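Long-range contacts in stage II sporulation protein SA (Bacillus subtilis, PDB 3O6Q), which acts as the membrane-anchored toxin of a type II toxin-antitoxin system, killing the cell during sporulation unless its cognate antitoxin SpoIISB neutralises it: residues A[20-25]-A[127-132]; A[43-48]-A[115-120]; A[109-114]-A[122-127]. All coordinates share one frame; numbering follows the deposited sequence.

Contact 1: A[20-25]-A[127-132]; sequences HMYLNR and DSIVTE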
loop_
_atom_site.group_PDB
_atom_site.type_symbol
_atom_site.label_atom_id
_atom_site.label_comp_id
_atom_site.label_asym_id
_atom_site.label_seq_id
_atom_site.Cartn_x
_atom_site.Cartn_y
_atom_site.Cartn_z
ATOM N N HIS A 20 4.982 -5.233 -12.794
ATOM C CA HIS A 20 4.523 -4.022 -13.458
ATOM C C HIS A 20 3.183 -3.595 -12.938
ATOM O O HIS A 20 2.986 -2.433 -12.556
ATOM C CB HIS A 20 4.436 -4.233 -14.961
ATOM C CG HIS A 20 5.674 -3.854 -15.686
ATOM N ND1 HIS A 20 6.513 -4.781 -16.257
ATOM C CD2 HIS A 20 6.216 -2.642 -15.950
ATOM C CE1 HIS A 20 7.520 -4.159 -16.850
ATOM N NE2 HIS A 20 7.367 -2.860 -16.674
HETATM N N MSE A 21 2.269 -4.539 -12.913
HETATM C CA MSE A 21 0.909 -4.245 -12.539
HETATM C C MSE A 21 0.788 -3.699 -11.140
HETATM O O MSE A 21 0.081 -2.725 -10.925
HETATM C CB MSE A 21 0.064 -5.493 -12.666
HETATM C CG MSE A 21 -1.399 -5.296 -12.475
HETATM SE SE MSE A 21 -2.169 -7.089 -12.445
HETATM C CE MSE A 21 -2.495 -7.186 -14.390
ATOM N N TYR A 22 1.456 -4.327 -10.172
ATOM C CA TYR A 22 1.331 -3.889 -8.808
ATOM C C TYR A 22 2.219 -2.687 -8.498
ATOM O O TYR A 22 1.899 -1.906 -7.618
ATOM C CB TYR A 22 1.482 -5.074 -7.854
ATOM C CG TYR A 22 0.254 -5.978 -7.936
ATOM C CD1 TYR A 22 -0.986 -5.512 -7.525
ATOM C CD2 TYR A 22 0.329 -7.260 -8.492
ATOM C CE1 TYR A 22 -2.132 -6.303 -7.640
ATOM C CE2 TYR A 22 -0.814 -8.065 -8.603
ATOM C CZ TYR A 22 -2.046 -7.586 -8.173
ATOM O OH TYR A 22 -3.176 -8.380 -8.270
ATOM N N LEU A 23 3.299 -2.486 -9.249
ATOM C CA LEU A 23 3.980 -1.203 -9.194
ATOM C C LEU A 23 3.052 -0.096 -9.686
ATOM O O LEU A 23 2.945 0.948 -9.023
ATOM C CB LEU A 23 5.266 -1.221 -9.999
ATOM C CG LEU A 23 6.029 0.123 -10.112
ATOM C CD1 LEU A 23 6.395 0.681 -8.782
ATOM C CD2 LEU A 23 7.246 -0.048 -10.995
ATOM N N ASN A 24 2.370 -0.312 -10.817
ATOM C CA ASN A 24 1.429 0.705 -11.354
ATOM C C ASN A 24 0.266 0.996 -10.395
ATOM O O ASN A 24 -0.108 2.167 -10.150
ATOM C CB ASN A 24 0.850 0.313 -12.721
ATOM C CG ASN A 24 1.886 0.324 -13.845
ATOM O OD1 ASN A 24 2.950 0.940 -13.730
ATOM N ND2 ASN A 24 1.564 -0.351 -14.962
ATOM N N ARG A 25 -0.318 -0.057 -9.855
ATOM C CA ARG A 25 -1.477 0.117 -8.986
ATOM C C ARG A 25 -1.026 0.820 -7.708
ATOM O O ARG A 25 -1.748 1.640 -7.182
ATOM C CB ARG A 25 -2.147 -1.221 -8.693
ATOM C CG ARG A 25 -2.850 -1.789 -9.858
ATOM C CD ARG A 25 -3.617 -3.064 -9.539
ATOM N NE ARG A 25 -4.321 -3.564 -10.704
ATOM C CZ ARG A 25 -4.908 -4.759 -10.787
ATOM N NH1 ARG A 25 -4.866 -5.635 -9.776
ATOM N NH2 ARG A 25 -5.524 -5.087 -11.920
ATOM N N ASP A 127 -10.668 -7.669 -15.535
ATOM C CA ASP A 127 -10.429 -8.335 -16.798
ATOM C C ASP A 127 -8.990 -8.842 -16.924
ATOM O O ASP A 127 -8.775 -9.856 -17.580
ATOM C CB ASP A 127 -10.778 -7.410 -17.964
ATOM C CG ASP A 127 -12.274 -7.398 -18.262
ATOM O OD1 ASP A 127 -12.904 -8.496 -18.329
ATOM O OD2 ASP A 127 -12.819 -6.285 -18.441
ATOM N N SER A 128 -8.022 -8.166 -16.299
ATOM C CA SER A 128 -6.661 -8.704 -16.209
ATOM C C SER A 128 -6.517 -9.578 -14.971
ATOM O O SER A 128 -6.754 -10.776 -15.070
ATOM C CB SER A 128 -5.584 -7.614 -16.252
ATOM O OG SER A 128 -5.797 -6.625 -15.275
ATOM N N ILE A 129 -6.182 -8.995 -13.816
ATOM C CA ILE A 129 -5.840 -9.791 -12.636
ATOM C C ILE A 129 -6.150 -9.091 -11.326
ATOM O O ILE A 129 -5.852 -7.919 -11.188
ATOM C CB ILE A 129 -4.347 -10.141 -12.671
ATOM C CG1 ILE A 129 -4.119 -11.377 -13.552
ATOM C CG2 ILE A 129 -3.811 -10.428 -11.342
ATOM C CD1 ILE A 129 -2.652 -11.564 -13.955
ATOM N N VAL A 130 -6.758 -9.801 -10.378
ATOM C CA VAL A 130 -6.853 -9.345 -8.995
ATOM C C VAL A 130 -6.421 -10.469 -8.050
ATOM O O VAL A 130 -6.824 -11.604 -8.207
ATOM C CB VAL A 130 -8.290 -8.958 -8.498
ATOM C CG1 VAL A 130 -8.616 -7.511 -8.781
ATOM C CG2 VAL A 130 -9.351 -9.882 -9.062
ATOM N N THR A 131 -5.633 -10.125 -7.040
ATOM C CA THR A 131 -5.055 -11.098 -6.113
ATOM C C THR A 131 -5.130 -10.554 -4.689
ATOM O O THR A 131 -5.692 -9.481 -4.448
ATOM C CB THR A 131 -3.557 -11.323 -6.459
ATOM O OG1 THR A 131 -2.838 -10.121 -6.156
ATOM C CG2 THR A 131 -3.348 -11.650 -7.902
ATOM N N GLU A 132 -4.505 -11.272 -3.755
ATOM C CA GLU A 132 -4.245 -10.770 -2.414
ATOM C C GLU A 132 -3.597 -9.362 -2.322
ATOM O O GLU A 132 -3.842 -8.652 -1.359
ATOM C CB GLU A 132 -3.431 -11.781 -1.636
ATOM C CG GLU A 132 -2.032 -11.991 -2.119
ATOM C CD GLU A 132 -1.902 -12.526 -3.524
ATOM O OE1 GLU A 132 -2.603 -13.491 -3.939
ATOM O OE2 GLU A 132 -1.016 -11.999 -4.214
#
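Tyr22, Met21 and Ile129 carry most of the contact by which the long N-terminal helix 7-35 of the toxin's predicted cytoplasmic part leans on the loop joining strand 118-125 to the C-terminal helix 132-148. The three helix residues that touch the loop, Met21, Tyr22 and Arg25, lie along one side of the helix and all start towards it. The extended Met21 chain puts SE 3.8 Å from Ile129 CB, and the bend at chi3, -90°, then turns CE onto Ser128, 3.6 Å from its CB. Tyr22 reaches further along the loop: its OH lies 2.8 Å from Thr131 OG1, at hydrogen-bonding distance although the proton is not settled, and 3.7 Å from Ile129 CG2. The stronger partner of this hydroxyl is Asp134, on the helix that Thr131 N-caps. The backbone of Ile129 is held by Arg25, whose extended chain brings its guanidinium end-on to one carbonyl. NH1 and NH2 both donate to Ile129 O, at 2.9 Å each, and this forked grip keeps the oxygen near the guanidinium plane. Asp134 also forms a salt bridge with Arg25, so a single carboxylate ties the tyrosine and the arginine to the start of helix 132-148. Met21 CG lies 3.8 Å above one face of the Arg25 guanidinium, displaced from its middle.

Contact 2: A[43-48]-A[115-120]; sequences GSIDAY and IETQNY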
loop_
_atom_site.group_PDB
_atom_site.type_symbol
_atom_site.label_atom_id
_atom_site.label_comp_id
_atom_site.label_asym_id
_atom_site.label_seq_id
_atom_site.Cartn_x
_atom_site.Cartn_y
_atom_site.Cartn_z
ATOM N N GLY A 43 -22.844 9.002 10.126
ATOM C CA GLY A 43 -24.182 9.266 10.668
ATOM C C GLY A 43 -25.018 8.020 10.826
ATOM O O GLY A 43 -26.014 8.029 11.517
ATOM N N SER A 44 -24.604 6.942 10.190
ATOM C CA SER A 44 -25.341 5.701 10.227
ATOM C C SER A 44 -24.536 4.641 9.498
ATOM O O SER A 44 -23.546 4.943 8.847
ATOM C CB SER A 44 -26.694 5.861 9.536
ATOM O OG SER A 44 -26.513 6.103 8.155
ATOM N N ILE A 45 -25.007 3.405 9.584
ATOM C CA ILE A 45 -24.372 2.294 8.914
ATOM C C ILE A 45 -24.386 2.509 7.389
ATOM O O ILE A 45 -23.365 2.323 6.726
ATOM C CB ILE A 45 -25.021 0.968 9.329
ATOM C CG1 ILE A 45 -24.763 0.701 10.813
ATOM C CG2 ILE A 45 -24.420 -0.219 8.536
ATOM C CD1 ILE A 45 -25.735 -0.346 11.443
ATOM N N ASP A 46 -25.521 2.951 6.848
ATOM C CA ASP A 46 -25.649 3.202 5.400
ATOM C C ASP A 46 -24.757 4.342 4.879
ATOM O O ASP A 46 -24.211 4.226 3.780
ATOM C CB ASP A 46 -27.110 3.460 5.009
ATOM C CG ASP A 46 -28.007 2.231 5.203
ATOM O OD1 ASP A 46 -27.502 1.075 5.098
ATOM O OD2 ASP A 46 -29.225 2.432 5.439
ATOM N N ALA A 47 -24.595 5.423 5.641
ATOM C CA ALA A 47 -23.688 6.495 5.229
ATOM C C ALA A 47 -22.269 5.952 5.174
ATOM O O ALA A 47 -21.548 6.136 4.176
ATOM C CB ALA A 47 -23.754 7.673 6.161
ATOM N N TYR A 48 -21.862 5.309 6.263
ATOM C CA TYR A 48 -20.560 4.680 6.330
ATOM C C TYR A 48 -20.373 3.755 5.133
ATOM O O TYR A 48 -19.355 3.816 4.466
ATOM C CB TYR A 48 -20.409 3.894 7.644
ATOM C CG TYR A 48 -18.975 3.571 8.024
ATOM C CD1 TYR A 48 -18.311 4.309 9.008
ATOM C CD2 TYR A 48 -18.273 2.561 7.394
ATOM C CE1 TYR A 48 -16.969 4.039 9.375
ATOM C CE2 TYR A 48 -16.940 2.289 7.745
ATOM C CZ TYR A 48 -16.296 3.032 8.745
ATOM O OH TYR A 48 -14.974 2.765 9.113
ATOM N N ILE A 115 -19.662 -3.768 9.033
ATOM C CA ILE A 115 -19.803 -2.436 9.621
ATOM C C ILE A 115 -20.801 -2.552 10.765
ATOM O O ILE A 115 -21.985 -2.876 10.557
ATOM C CB ILE A 115 -20.319 -1.362 8.625
ATOM C CG1 ILE A 115 -19.417 -1.295 7.357
ATOM C CG2 ILE A 115 -20.476 0.021 9.355
ATOM C CD1 ILE A 115 -19.976 -0.378 6.203
ATOM N N GLU A 116 -20.305 -2.288 11.970
ATOM C CA GLU A 116 -21.055 -2.477 13.197
ATOM C C GLU A 116 -21.719 -3.860 13.258
ATOM O O GLU A 116 -21.034 -4.836 13.534
ATOM C CB GLU A 116 -22.034 -1.311 13.413
ATOM C CG GLU A 116 -21.306 -0.044 13.848
ATOM C CD GLU A 116 -22.208 1.170 13.909
ATOM O OE1 GLU A 116 -23.387 1.018 14.317
ATOM O OE2 GLU A 116 -21.737 2.281 13.555
ATOM N N THR A 117 -23.018 -3.949 12.977
ATOM C CA THR A 117 -23.722 -5.219 13.017
ATOM C C THR A 117 -24.052 -5.740 11.606
ATOM O O THR A 117 -24.657 -6.803 11.463
ATOM C CB THR A 117 -25.056 -5.100 13.818
ATOM O OG1 THR A 117 -25.864 -4.069 13.238
ATOM C CG2 THR A 117 -24.813 -4.790 15.307
ATOM N N GLN A 118 -23.676 -4.995 10.566
ATOM C CA GLN A 118 -24.138 -5.288 9.220
ATOM C C GLN A 118 -23.061 -5.937 8.381
ATOM O O GLN A 118 -21.913 -5.492 8.384
ATOM C CB GLN A 118 -24.662 -4.022 8.544
ATOM C CG GLN A 118 -26.090 -3.663 8.991
ATOM C CD GLN A 118 -26.851 -2.818 7.963
ATOM O OE1 GLN A 118 -26.284 -2.318 6.970
ATOM N NE2 GLN A 118 -28.146 -2.635 8.218
ATOM N N ASN A 119 -23.451 -6.990 7.666
ATOM C CA ASN A 119 -22.544 -7.769 6.831
ATOM C C ASN A 119 -22.556 -7.331 5.396
ATOM O O ASN A 119 -23.596 -7.086 4.810
ATOM C CB ASN A 119 -22.875 -9.257 6.913
ATOM C CG ASN A 119 -22.572 -9.839 8.304
ATOM O OD1 ASN A 119 -21.777 -9.294 9.061
ATOM N ND2 ASN A 119 -23.242 -10.914 8.649
ATOM N N TYR A 120 -21.362 -7.261 4.838
ATOM C CA TYR A 120 -21.163 -6.911 3.463
ATOM C C TYR A 120 -20.055 -7.790 2.891
ATOM O O TYR A 120 -19.430 -8.584 3.617
ATOM C CB TYR A 120 -20.728 -5.432 3.336
ATOM C CG TYR A 120 -21.725 -4.404 3.821
ATOM C CD1 TYR A 120 -22.569 -3.783 2.925
ATOM C CD2 TYR A 120 -21.803 -4.037 5.161
ATOM C CE1 TYR A 120 -23.481 -2.834 3.334
ATOM C CE2 TYR A 120 -22.728 -3.068 5.595
ATOM C CZ TYR A 120 -23.566 -2.468 4.660
ATOM O OH TYR A 120 -24.501 -1.503 5.005
#
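The ring of Tyr120 turns its edge to Ile45, with CG2 of the isoleucine near the ring plane and 3.8 Å from Tyr120 OH, while the ring of Tyr48 is met obliquely by Ile115. These contacts set the first turn of helix 45-61 against the beta hairpin of strands 108-115 and 118-125, at its type II' turn from Ile115 to Gln118. Beyond the segments, Tyr48 meets Tyr145 edge-to-face and Tyr120 meets the ring of His71. The Asp46 carboxylate stands almost perpendicular to the Tyr120 ring, their planes 89° apart, with Asp46 OD1 4.0 Å from Tyr120 OH. Ile45 is the centre of the contact, and its branches divide the work. Its CG1 passes at a slant to the Glu116 side chain, 3.8 Å from OE1, and CD1 continues to Thr117 OG1. The other branch, CG2, is anti to the backbone N and enters between Ile115, Gln118 and Tyr120, coming 4.0 Å from Ile115 CG2. No hydrogen bond joins the two segments; the side-chain bonds lie within each. Ser44 OG caps the helix by accepting from Ala47 N at 3.2 Å, and along strand 118-125 a weak bond runs from Tyr120 OH to Gln118 OE1. Deeper in, the tip of Ile115, CD1, rests 3.6 Å from Tyr48 CD2.

Contact 3: A[109-114]-A[122-127]; sequences VLIPFT and IKLTSD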
loop_
_atom_site.group_PDB
_atom_site.type_symbol
_atom_site.label_atom_id
_atom_site.label_comp_id
_atom_site.label_asym_id
_atom_site.label_seq_id
_atom_site.Cartn_x
_atom_site.Cartn_y
_atom_site.Cartn_z
ATOM N N VAL A 109 -11.926 -11.466 -6.271
ATOM C CA VAL A 109 -11.645 -11.564 -4.853
ATOM C C VAL A 109 -12.897 -11.107 -4.114
ATOM O O VAL A 109 -13.421 -10.048 -4.409
ATOM C CB VAL A 109 -10.520 -10.637 -4.456
ATOM C CG1 VAL A 109 -10.077 -10.922 -3.073
ATOM C CG2 VAL A 109 -9.369 -10.800 -5.399
ATOM N N LEU A 110 -13.416 -11.931 -3.203
ATOM C CA LEU A 110 -14.588 -11.557 -2.372
ATOM C C LEU A 110 -14.159 -11.597 -0.918
ATOM O O LEU A 110 -13.620 -12.595 -0.437
ATOM C CB LEU A 110 -15.767 -12.483 -2.597
ATOM C CG LEU A 110 -16.231 -12.622 -4.056
ATOM C CD1 LEU A 110 -17.296 -13.703 -4.097
ATOM C CD2 LEU A 110 -16.688 -11.294 -4.694
ATOM N N ILE A 111 -14.404 -10.474 -0.232
ATOM C CA ILE A 111 -13.812 -10.175 1.069
ATOM C C ILE A 111 -14.940 -9.837 2.017
ATOM O O ILE A 111 -15.566 -8.781 1.892
ATOM C CB ILE A 111 -12.880 -8.974 0.970
ATOM C CG1 ILE A 111 -11.931 -9.088 -0.220
ATOM C CG2 ILE A 111 -12.055 -8.838 2.232
ATOM C CD1 ILE A 111 -11.066 -7.829 -0.419
ATOM N N PRO A 112 -15.250 -10.754 2.936
ATOM C CA PRO A 112 -16.330 -10.439 3.881
ATOM C C PRO A 112 -15.957 -9.228 4.719
ATOM O O PRO A 112 -14.830 -9.113 5.188
ATOM C CB PRO A 112 -16.438 -11.709 4.753
ATOM C CG PRO A 112 -15.908 -12.816 3.878
ATOM C CD PRO A 112 -14.870 -12.181 2.960
ATOM N N PHE A 113 -16.912 -8.339 4.916
ATOM C CA PHE A 113 -16.653 -7.097 5.589
ATOM C C PHE A 113 -17.857 -6.731 6.448
ATOM O O PHE A 113 -19.007 -6.918 6.041
ATOM C CB PHE A 113 -16.378 -6.044 4.512
ATOM C CG PHE A 113 -16.121 -4.693 5.049
ATOM C CD1 PHE A 113 -14.994 -4.447 5.778
ATOM C CD2 PHE A 113 -17.001 -3.661 4.803
ATOM C CE1 PHE A 113 -14.717 -3.192 6.245
ATOM C CE2 PHE A 113 -16.756 -2.385 5.281
ATOM C CZ PHE A 113 -15.607 -2.147 6.006
ATOM N N THR A 114 -17.585 -6.217 7.647
ATOM C CA THR A 114 -18.645 -5.952 8.640
ATOM C C THR A 114 -18.571 -4.522 9.186
ATOM O O THR A 114 -17.541 -4.121 9.705
ATOM C CB THR A 114 -18.551 -6.954 9.801
ATOM O OG1 THR A 114 -18.487 -8.268 9.254
ATOM C CG2 THR A 114 -19.739 -6.868 10.721
ATOM N N ILE A 122 -16.875 -6.997 0.089
ATOM C CA ILE A 122 -16.188 -6.180 -0.875
ATOM C C ILE A 122 -15.874 -7.076 -2.082
ATOM O O ILE A 122 -15.063 -7.993 -1.978
ATOM C CB ILE A 122 -14.874 -5.607 -0.297
ATOM C CG1 ILE A 122 -15.120 -4.708 0.911
ATOM C CG2 ILE A 122 -14.142 -4.760 -1.359
ATOM C CD1 ILE A 122 -13.891 -4.636 1.841
ATOM N N LYS A 123 -16.518 -6.802 -3.212
ATOM C CA LYS A 123 -16.258 -7.494 -4.462
ATOM C C LYS A 123 -15.217 -6.793 -5.302
ATOM O O LYS A 123 -15.448 -5.677 -5.736
ATOM C CB LYS A 123 -17.543 -7.570 -5.271
ATOM C CG LYS A 123 -17.464 -8.361 -6.582
ATOM C CD LYS A 123 -18.848 -8.531 -7.178
ATOM C CE LYS A 123 -18.808 -9.190 -8.552
ATOM N NZ LYS A 123 -20.144 -9.201 -9.269
ATOM N N LEU A 124 -14.096 -7.468 -5.558
ATOM C CA LEU A 124 -13.086 -7.024 -6.540
ATOM C C LEU A 124 -12.990 -7.959 -7.748
ATOM O O LEU A 124 -12.671 -9.152 -7.602
ATOM C CB LEU A 124 -11.706 -6.981 -5.910
ATOM C CG LEU A 124 -11.557 -6.235 -4.572
ATOM C CD1 LEU A 124 -10.129 -6.363 -4.126
ATOM C CD2 LEU A 124 -12.004 -4.768 -4.650
ATOM N N THR A 125 -13.232 -7.420 -8.944
ATOM C CA THR A 125 -13.043 -8.162 -10.190
ATOM C C THR A 125 -12.183 -7.386 -11.183
ATOM O O THR A 125 -12.007 -6.180 -11.055
ATOM C CB THR A 125 -14.364 -8.430 -10.912
ATOM O OG1 THR A 125 -14.889 -7.176 -11.349
ATOM C CG2 THR A 125 -15.343 -9.164 -10.000
ATOM N N SER A 126 -11.686 -8.087 -12.198
ATOM C CA SER A 126 -10.773 -7.488 -13.148
ATOM C C SER A 126 -10.763 -8.336 -14.396
ATOM O O SER A 126 -10.813 -9.551 -14.324
ATOM C CB SER A 126 -9.363 -7.416 -12.552
ATOM O OG SER A 126 -8.441 -6.808 -13.421
ATOM N N ASP A 127 -10.668 -7.669 -15.535
ATOM C CA ASP A 127 -10.429 -8.335 -16.798
ATOM C C ASP A 127 -8.990 -8.842 -16.924
ATOM O O ASP A 127 -8.775 -9.856 -17.580
ATOM C CB ASP A 127 -10.778 -7.410 -17.964
ATOM C CG ASP A 127 -12.274 -7.398 -18.262
ATOM O OD1 ASP A 127 -12.904 -8.496 -18.329
ATOM O OD2 ASP A 127 -12.819 -6.285 -18.441
#
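Ile122 packs against Ile111 and Phe113 across the antiparallel beta hairpin of strands 108-115 and 118-125, the two middle strands of the four-stranded sheet in this chain. From its CB, 4.1 Å from Ile111 CB in the hydrogen-bonded pair, the chain runs through CG1, which approaches Phe113 CB at 4.0 Å, to CD1, which ends against the ring at Phe113 CG. CG1 lies beside the backbone N (chi1 -61°), and this takes the tip past Ile111 to the phenylalanine. On the same face Ile111 CD1 meets Leu124 CD1, and helix 132-148 covers this layer through Tyr135, Phe138 and Thr142. The reverse face carries the non-hydrogen-bonded pair Leu110 and Lys123, whose side chains run abreast in one direction; Val91 and Leu95 of helix 88-96 pack on Leu110. Four backbone bonds close the two hydrogen-bonded pairs. Those between Val109 and Leu124 are nearly straight, both with N-H...O angles of 169°, whereas Ile111 N to Ile122 O is more bent, at 142°. On the Leu110 face, the aliphatic part of the lysine is what touches, Leu110 CD2 lying 3.6 Å from Lys123 CG.

Overall arrangement
Contact 3 is the most central, its centre about 4 Å from that of the chain; contact 1 is also buried but farther out, and contact 2 is partly exposed. Contacts 1 and 2 lie on opposite sides of the chain's centre, about 29 Å apart between their own centres. Contacts 2 and 3 use the same hairpin, one at its turn and the other along its strands, and Tyr120 N probably bonds to Phe113 O between them. Contacts 1 and 3 share Asp127, and Val130 packs on Val109. The chemistry changes with place: paired backbone amides and aliphatic side chains in contact 3, buried polar bonds beside selenomethionine-isoleucine packing in contact 1, and a chiefly apolar fit in contact 2.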